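Local coordinates for SspB protein (Streptomyces clavuligerus, PDB 6JUF) that probably acts as a DNA-cleaving enzyme in the Ssp bacterial anti-phage defence system that senses DNA phosphorothioation, at residues Pro122-Trp127 / Glu342-Glu347; Leu113-Leu118 / Leu239-Arg244; Ser85-Glu90 / Arg335-Leu340. One frame throughout, in Å; residues are numbered along the deposited sequence. Where two conformers were deposited one is given.

Interaction 1. Residues Pro122-Trp127 / Glu342-Glu347; sequences PGTKSW and EAEKRE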
# COMPACT_ATOMS: atom_id res chain seq x y z
N PRO B 122 12.64 4.07 28.18
CA PRO B 122 12.74 5.28 28.98
C PRO B 122 13.13 6.45 28.09
O PRO B 122 14.08 6.38 27.29
CB PRO B 122 13.85 4.95 30.00
CG PRO B 122 13.84 3.45 30.09
CD PRO B 122 13.44 2.95 28.74
N GLY B 123 12.36 7.51 28.21
CA GLY B 123 12.58 8.71 27.39
C GLY B 123 11.82 8.70 26.06
O GLY B 123 11.72 9.75 25.40
N THR B 124 11.25 7.56 25.66
CA THR B 124 10.44 7.44 24.41
C THR B 124 9.29 6.44 24.50
O THR B 124 9.36 5.32 23.99
CB THR B 124 11.33 7.10 23.17
OG1 THR B 124 12.51 7.89 23.17
CG2 THR B 124 10.56 7.33 21.82
N LYS B 125 8.23 6.85 25.21
CA LYS B 125 7.07 5.99 25.44
C LYS B 125 6.23 5.92 24.15
O LYS B 125 6.41 6.71 23.20
CB LYS B 125 6.21 6.57 26.57
CG LYS B 125 6.72 6.33 27.96
CD LYS B 125 5.83 7.09 28.96
CE LYS B 125 6.09 6.55 30.36
NZ LYS B 125 5.15 7.16 31.35
N SER B 126 5.29 5.00 24.09
CA SER B 126 4.38 4.87 22.94
C SER B 126 3.28 5.95 22.97
O SER B 126 2.79 6.34 24.01
CB SER B 126 3.73 3.50 23.00
OG SER B 126 2.79 3.31 21.92
N TRP B 127 2.93 6.40 21.77
CA TRP B 127 1.80 7.32 21.52
C TRP B 127 0.54 6.59 21.26
O TRP B 127 -0.46 7.25 20.96
CB TRP B 127 2.11 8.28 20.35
CG TRP B 127 3.23 9.20 20.69
CD1 TRP B 127 4.59 9.12 20.32
CD2 TRP B 127 3.14 10.35 21.58
NE1 TRP B 127 5.31 10.11 20.94
CE2 TRP B 127 4.49 10.88 21.70
CE3 TRP B 127 2.11 10.94 22.32
CZ2 TRP B 127 4.77 11.96 22.48
CZ3 TRP B 127 2.42 12.04 23.10
CH2 TRP B 127 3.72 12.53 23.18
N GLU B 342 16.53 17.17 23.24
CA GLU B 342 15.79 18.05 24.15
C GLU B 342 14.44 17.44 24.52
O GLU B 342 14.06 17.41 25.70
CB GLU B 342 15.64 19.47 23.58
CG GLU B 342 16.86 20.34 23.84
CD GLU B 342 17.37 20.21 25.26
OE1 GLU B 342 16.61 20.54 26.21
OE2 GLU B 342 18.53 19.75 25.44
N ALA B 343 13.74 16.96 23.49
CA ALA B 343 12.52 16.18 23.71
C ALA B 343 12.71 14.87 24.55
O ALA B 343 11.93 14.57 25.48
CB ALA B 343 11.82 15.91 22.35
N GLU B 344 13.74 14.07 24.21
CA GLU B 344 14.08 12.90 25.02
C GLU B 344 14.35 13.29 26.51
O GLU B 344 13.84 12.66 27.43
CB GLU B 344 15.25 12.15 24.42
CG GLU B 344 15.35 10.73 24.99
CD GLU B 344 16.63 10.04 24.63
OE1 GLU B 344 17.67 10.73 24.65
OE2 GLU B 344 16.60 8.83 24.32
N LYS B 345 15.12 14.38 26.70
CA LYS B 345 15.48 14.84 28.05
C LYS B 345 14.26 15.22 28.90
O LYS B 345 14.16 14.89 30.09
CB LYS B 345 16.45 16.01 28.00
CG LYS B 345 17.89 15.60 27.74
CD LYS B 345 18.86 16.73 28.12
CE LYS B 345 20.31 16.33 27.83
NZ LYS B 345 20.51 15.96 26.40
N ARG B 346 13.36 15.94 28.23
CA ARG B 346 12.09 16.32 28.84
C ARG B 346 11.32 15.13 29.33
O ARG B 346 10.74 15.15 30.43
CB ARG B 346 11.22 17.09 27.84
CG ARG B 346 9.99 17.67 28.56
CD ARG B 346 8.91 18.17 27.64
NE ARG B 346 8.80 17.35 26.44
CZ ARG B 346 8.29 16.11 26.39
NH1 ARG B 346 7.81 15.48 27.49
NH2 ARG B 346 8.27 15.50 25.20
N GLU B 347 11.25 14.10 28.47
CA GLU B 347 10.53 12.90 28.87
C GLU B 347 11.27 12.15 30.00
O GLU B 347 10.64 11.67 30.95
CB GLU B 347 10.28 12.00 27.66
CG GLU B 347 9.15 11.03 27.90
CD GLU B 347 8.77 10.21 26.67
OE1 GLU B 347 8.68 9.00 26.82
OE2 GLU B 347 8.50 10.79 25.55
O HOH W 1 14.54 7.24 24.75
O HOH W 2 9.73 7.78 29.07
O HOH W 3 7.67 9.26 23.27
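The carboxylate oxygen OE1 of E347 is gripped by two donors. The backbone N of K125 bonds directly to E347 OE1 at 2.7 Å, with 153° at the hydrogen, and meets the syn lone pair, on the side of the other oxygen. A water donates to the same E347 OE1 at 2.8 Å and accepts from G123 N, so one oxygen serves K125 N directly and G123 N through water. The second oxygen has its own bridge: a water lying 2.9 Å from E347 OE2 also donates to K125 O. Glutamate suits this work because its reach matches the gap. CG stands anti to the backbone N (chi1 -159°) and the chain stays extended, which carries the carboxylate off the helix and alongside the loop.

On the way it runs beside the G123 carbonyl, whose O is 3.5 Å from E347 CB. With no side chain, G123 can adopt a phi of 90° and still let the helix approach to 4.9 Å between the CA atoms of G123 and E347. E344 flanks the glycine, and a third water, 2.6 Å from E344 OE2, donates there and to P122 O while accepting from the T124 hydroxyl. K125 adds its aliphatic stem, with CB 3.5 Å from E347 OE1. Its ammonium leads away to A7 O and forms no salt bridge with the glutamate.

This is structural packing, away from the magnesium-binding E18. The loop between helix 107-118 and helix 129-137 lies against the C-terminal helix 339-350, and R71 of strand 70-74 joins both, by a hydrogen bond to G123 O and a long, weak ion pair with E347 OE2.

Interaction 2. Residues Leu113-Leu118 / Leu239-Arg244; sequences LHWWLL and LDYAAR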
# COMPACT_ATOMS: atom_id res chain seq x y z
N LEU B 113 7.69 -0.74 11.17
CA LEU B 113 6.86 0.41 11.58
C LEU B 113 5.89 0.03 12.68
O LEU B 113 5.68 0.78 13.62
CB LEU B 113 6.14 1.04 10.37
CG LEU B 113 7.09 1.94 9.51
CD1 LEU B 113 6.43 2.15 8.14
CD2 LEU B 113 7.41 3.25 10.21
N HIS B 114 5.29 -1.18 12.56
CA HIS B 114 4.39 -1.71 13.58
C HIS B 114 5.11 -1.84 14.92
O HIS B 114 4.62 -1.40 15.97
CB HIS B 114 3.79 -3.05 13.09
CG HIS B 114 2.97 -3.73 14.13
ND1 HIS B 114 3.35 -4.89 14.77
CD2 HIS B 114 1.74 -3.37 14.64
CE1 HIS B 114 2.36 -5.23 15.64
NE2 HIS B 114 1.41 -4.28 15.58
N TRP B 115 6.34 -2.36 14.87
CA TRP B 115 7.17 -2.46 16.07
C TRP B 115 7.41 -1.06 16.67
O TRP B 115 7.27 -0.84 17.88
CB TRP B 115 8.49 -3.14 15.68
CG TRP B 115 9.44 -3.24 16.88
CD1 TRP B 115 10.61 -2.48 17.11
CD2 TRP B 115 9.29 -4.10 18.08
NE1 TRP B 115 11.19 -2.83 18.29
CE2 TRP B 115 10.45 -3.83 18.92
CE3 TRP B 115 8.37 -5.10 18.46
CZ2 TRP B 115 10.62 -4.44 20.16
CZ3 TRP B 115 8.57 -5.70 19.71
CH2 TRP B 115 9.68 -5.35 20.53
N TRP B 116 7.69 -0.07 15.78
CA TRP B 116 7.95 1.28 16.29
C TRP B 116 6.74 1.94 16.89
O TRP B 116 6.85 2.63 17.89
CB TRP B 116 8.52 2.19 15.22
CG TRP B 116 9.95 1.82 14.85
CD1 TRP B 116 10.83 0.92 15.54
CD2 TRP B 116 10.73 2.34 13.72
NE1 TRP B 116 12.05 0.86 14.89
CE2 TRP B 116 12.06 1.67 13.78
CE3 TRP B 116 10.47 3.21 12.67
CZ2 TRP B 116 13.06 1.93 12.83
CZ3 TRP B 116 11.48 3.47 11.75
CH2 TRP B 116 12.75 2.82 11.79
N LEU B 117 5.55 1.60 16.35
CA LEU B 117 4.30 2.18 16.86
C LEU B 117 4.08 1.70 18.34
O LEU B 117 3.65 2.46 19.18
CB LEU B 117 3.11 1.76 15.99
CG LEU B 117 1.72 2.25 16.44
CD1 LEU B 117 1.63 3.82 16.54
CD2 LEU B 117 0.64 1.73 15.52
N LEU B 118 4.40 0.44 18.58
CA LEU B 118 4.18 -0.20 19.89
C LEU B 118 5.32 0.11 20.87
O LEU B 118 5.20 -0.05 22.08
CB LEU B 118 4.01 -1.71 19.71
CG LEU B 118 2.76 -2.20 18.99
CD1 LEU B 118 2.89 -3.69 18.75
CD2 LEU B 118 1.48 -1.86 19.78
N LEU B 239 16.56 -7.74 20.19
CA LEU B 239 17.69 -6.97 20.74
C LEU B 239 17.27 -5.58 21.18
O LEU B 239 17.71 -5.10 22.25
CB LEU B 239 18.81 -6.94 19.72
CG LEU B 239 19.57 -8.25 19.51
CD1 LEU B 239 20.26 -8.21 18.12
CD2 LEU B 239 20.56 -8.57 20.63
N ASP B 240 16.37 -4.96 20.38
CA ASP B 240 15.86 -3.63 20.73
C ASP B 240 15.06 -3.72 22.05
O ASP B 240 15.16 -2.85 22.91
CB ASP B 240 14.99 -3.15 19.60
CG ASP B 240 14.51 -1.71 19.77
OD1 ASP B 240 15.34 -0.82 20.02
OD2 ASP B 240 13.28 -1.49 19.63
N TYR B 241 14.29 -4.83 22.18
CA TYR B 241 13.53 -5.06 23.41
C TYR B 241 14.47 -5.17 24.62
O TYR B 241 14.27 -4.53 25.66
CB TYR B 241 12.61 -6.28 23.28
CG TYR B 241 11.75 -6.44 24.50
CD1 TYR B 241 10.57 -5.64 24.64
CD2 TYR B 241 12.08 -7.31 25.53
CE1 TYR B 241 9.80 -5.78 25.79
CE2 TYR B 241 11.31 -7.41 26.68
CZ TYR B 241 10.17 -6.65 26.79
OH TYR B 241 9.40 -6.72 27.90
N ALA B 242 15.51 -6.00 24.48
CA ALA B 242 16.50 -6.16 25.53
C ALA B 242 17.14 -4.82 25.92
O ALA B 242 17.39 -4.55 27.10
CB ALA B 242 17.54 -7.17 25.09
N ALA B 243 17.41 -3.99 24.90
CA ALA B 243 18.02 -2.68 25.06
C ALA B 243 17.24 -1.69 25.93
O ALA B 243 17.80 -0.74 26.41
CB ALA B 243 18.33 -2.08 23.70
N ARG B 244 15.95 -1.94 26.10
CA ARG B 244 15.14 -1.12 26.96
C ARG B 244 15.68 -1.14 28.39
O ARG B 244 15.52 -0.16 29.08
CB ARG B 244 13.70 -1.64 26.98
CG ARG B 244 13.03 -1.51 25.63
CD ARG B 244 11.60 -2.06 25.75
NE ARG B 244 10.90 -2.04 24.44
CZ ARG B 244 9.58 -2.13 24.29
NH1 ARG B 244 8.73 -2.33 25.33
NH2 ARG B 244 9.09 -2.05 23.03
O HOH W 4 6.27 -2.08 23.44
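W115 meets D240 through its indole nitrogen: W115 NE1 donates to D240 OD2 at 2.8 Å along a nearly straight line, 165° at the hydrogen. The acceptor lies close to the ring plane and is met on the anti side of the carboxylate, whose plane is turned 66° from the indole. With CG anti to the backbone N (chi1 178°), the large ring reaches across a gap of 9.9 Å between the CA atoms of W115 and D240, a span that suits tryptophan. R121 forms a salt bridge with D240 OD1, which would favour a charged carboxylate in this buried setting. Farther round the indole edge, W115 CH2 packs on Y241 CB at 4.1 Å, while the tyrosine hydroxyl bonds to E260. The R244 guanidinium approaches obliquely, its NH2 4.0 Å from W115 CZ2.

L118, the last residue of its helix, contributes its backbone. A water donates to L118 O at 2.7 Å and accepts from R244 NH2 at 2.8 Å, linking the helix end to the tip of an extended arginine. The L118 side chain rests on A267 of helix 264-268, as does W115.

The arrangement is that of two helices in a buried helical core, 107-118 and 231-243, bridged by a tryptophan-carboxylate hydrogen bond rather than by close backbone packing.

Interaction 3. Residues Ser85-Glu90 / Arg335-Leu340; sequences SYPTWE and RRYPKL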
# COMPACT_ATOMS: atom_id res chain seq x y z
N SER B 85 7.76 20.19 15.21
CA SER B 85 8.12 18.77 14.83
C SER B 85 9.48 18.65 14.18
O SER B 85 9.89 19.60 13.50
CB SER B 85 7.07 18.18 13.88
OG SER B 85 5.84 18.06 14.58
N TYR B 86 10.21 17.58 14.47
CA TYR B 86 11.60 17.40 14.00
C TYR B 86 11.68 15.93 13.59
O TYR B 86 11.26 15.08 14.35
CB TYR B 86 12.59 17.77 15.09
CG TYR B 86 12.38 19.18 15.59
CD1 TYR B 86 13.04 20.23 14.95
CD2 TYR B 86 11.55 19.45 16.69
CE1 TYR B 86 12.84 21.55 15.39
CE2 TYR B 86 11.32 20.74 17.12
CZ TYR B 86 12.00 21.77 16.49
OH TYR B 86 11.84 23.05 16.90
N PRO B 87 12.24 15.66 12.40
CA PRO B 87 12.44 14.30 11.95
C PRO B 87 13.50 13.52 12.78
O PRO B 87 14.55 14.08 13.11
CB PRO B 87 12.93 14.47 10.48
CG PRO B 87 13.71 15.76 10.50
CD PRO B 87 12.95 16.64 11.51
N THR B 88 13.21 12.25 13.12
CA THR B 88 14.13 11.46 13.89
C THR B 88 15.17 10.88 12.97
O THR B 88 14.94 10.80 11.73
CB THR B 88 13.38 10.32 14.59
OG1 THR B 88 12.75 9.52 13.57
CG2 THR B 88 12.32 10.84 15.52
N TRP B 89 16.27 10.42 13.50
CA TRP B 89 17.28 9.75 12.69
C TRP B 89 16.69 8.52 12.07
O TRP B 89 17.05 8.17 10.94
CB TRP B 89 18.48 9.45 13.59
CG TRP B 89 19.57 8.67 12.85
CD1 TRP B 89 20.68 9.20 12.19
CD2 TRP B 89 19.69 7.21 12.68
NE1 TRP B 89 21.47 8.19 11.69
CE2 TRP B 89 20.90 6.98 11.91
CE3 TRP B 89 18.90 6.13 13.06
CZ2 TRP B 89 21.36 5.69 11.61
CZ3 TRP B 89 19.31 4.86 12.71
CH2 TRP B 89 20.52 4.63 12.01
N GLU B 90 15.75 7.84 12.77
CA GLU B 90 15.13 6.67 12.16
C GLU B 90 14.36 6.99 10.88
O GLU B 90 14.31 6.19 9.92
CB GLU B 90 14.21 5.90 13.20
CG GLU B 90 14.99 5.13 14.25
CD GLU B 90 15.64 5.98 15.33
OE1 GLU B 90 15.30 7.23 15.46
OE2 GLU B 90 16.42 5.42 16.07
N ARG B 335 23.17 17.07 15.84
CA ARG B 335 23.72 18.43 15.73
C ARG B 335 22.83 19.24 14.81
O ARG B 335 22.56 20.43 15.04
CB ARG B 335 25.15 18.36 15.19
CG ARG B 335 26.18 17.97 16.25
CD ARG B 335 27.60 18.36 15.84
NE ARG B 335 27.98 17.61 14.65
CZ ARG B 335 28.55 16.41 14.67
NH1 ARG B 335 28.85 15.80 15.82
NH2 ARG B 335 28.85 15.82 13.54
N ARG B 336 22.34 18.61 13.73
CA ARG B 336 21.37 19.27 12.87
C ARG B 336 20.02 19.53 13.56
O ARG B 336 19.49 20.65 13.40
CB ARG B 336 21.17 18.54 11.55
CG ARG B 336 20.42 19.30 10.47
CD ARG B 336 20.55 18.62 9.06
NE ARG B 336 21.78 17.80 8.99
CZ ARG B 336 22.01 16.74 8.19
NH1 ARG B 336 21.12 16.36 7.27
NH2 ARG B 336 23.16 16.08 8.30
N TYR B 337 19.53 18.58 14.36
CA TYR B 337 18.27 18.74 15.09
C TYR B 337 18.40 18.58 16.58
O TYR B 337 18.03 17.57 17.12
CB TYR B 337 17.27 17.68 14.55
CG TYR B 337 17.04 17.78 13.09
CD1 TYR B 337 16.14 18.69 12.57
CD2 TYR B 337 17.74 16.95 12.18
CE1 TYR B 337 15.88 18.79 11.22
CE2 TYR B 337 17.49 17.03 10.83
CZ TYR B 337 16.57 17.95 10.33
OH TYR B 337 16.32 18.05 8.98
N PRO B 338 18.92 19.63 17.28
CA PRO B 338 19.22 19.46 18.70
C PRO B 338 17.98 19.29 19.58
O PRO B 338 18.05 18.79 20.69
CB PRO B 338 19.96 20.74 19.05
CG PRO B 338 19.60 21.71 18.01
CD PRO B 338 19.39 20.93 16.73
N LYS B 339 16.84 19.68 18.99
CA LYS B 339 15.53 19.50 19.70
C LYS B 339 15.05 18.06 19.93
O LYS B 339 14.36 17.79 20.92
CB LYS B 339 14.42 20.37 19.17
CG LYS B 339 14.46 21.77 19.81
CD LYS B 339 14.35 22.88 18.84
CE LYS B 339 14.90 24.15 19.52
NZ LYS B 339 14.30 24.46 20.85
N LEU B 340 15.54 17.14 19.08
CA LEU B 340 15.35 15.67 19.36
C LEU B 340 15.82 15.25 20.77
O LEU B 340 15.06 14.67 21.49
CB LEU B 340 16.05 14.79 18.30
CG LEU B 340 15.61 15.04 16.85
CD1 LEU B 340 16.42 14.27 15.84
CD2 LEU B 340 14.15 14.59 16.73
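Two CH-pi contacts between Y86-P87 and Y337-K339 carry this junction. K339 CB sits over one face of the Y86 ring, 3.8 Å from its centroid and 16° off the normal. In the reciprocal direction, P87 CG lies over the Y337 ring, 3.9 Å from that centroid. Proline suits the place because its rigid ring offers methylene groups to an aromatic face without a mobile chain. On the opposite face of Y337 lies R336 CG, so the ring is sandwiched between aliphatic groups.

Plain apolar contacts fill in around these. The two tyrosines meet at their edges, Y86 CD1 lying 4.2 Å from Y337 CD1. L340 drives its two methyl branches at the turn from strand to helix, and its CD2 is 3.9 Å from Y86 CB. The other branch packs as a methyl on a carbonyl oxygen, with L340 CD1 3.3 Å from P87 O. The leucine's CG is anti to its carbonyl carbon (chi1 -58°), which swings both branches onto the strand end.

No hydrogen bond spans the two segments; several polar groups are tied elsewhere. The K339 chain bends at chi2 (133°), brings CD within 3.2 Å of Y86 OH and continues to Y74 O, which NZ bonds. Y337 OH bonds to Q35 O, and P87 O accepts from W333 NE1. T88 OG1 bonds to K68 O and caps A91 N at the start of helix 89-95.

The chemistry implies a junction that relies on shape and dispersion, where electron-rich tyrosine faces receive C-H groups, while the outside hydrogen bonds of Y337 OH and K339 NZ position those two side chains.

In the fold
From the N terminus the first partners come in quick succession. Segment 85-90, where strand 83-87 passes into helix 89-95, is followed by segment 113-118 on helix 107-118 and then by segment 122-127 in the next loop. Interaction 2 closes first, at 239-244, tying helix 107-118 to helix 231-243, and lies wholly within the loop that interaction 3 later closes at 335-340. Interaction 1 closes last, at 342-347, and crosses both. Interactions 1 and 3 tie helix 339-350 to the 122-127 loop and to the junction of strand 83-87 with helix 89-95, respectively. Interactions 1 and 2 touch through a probable S126-L117 hydrogen bond, and W116 packs on E90 between interactions 2 and 3.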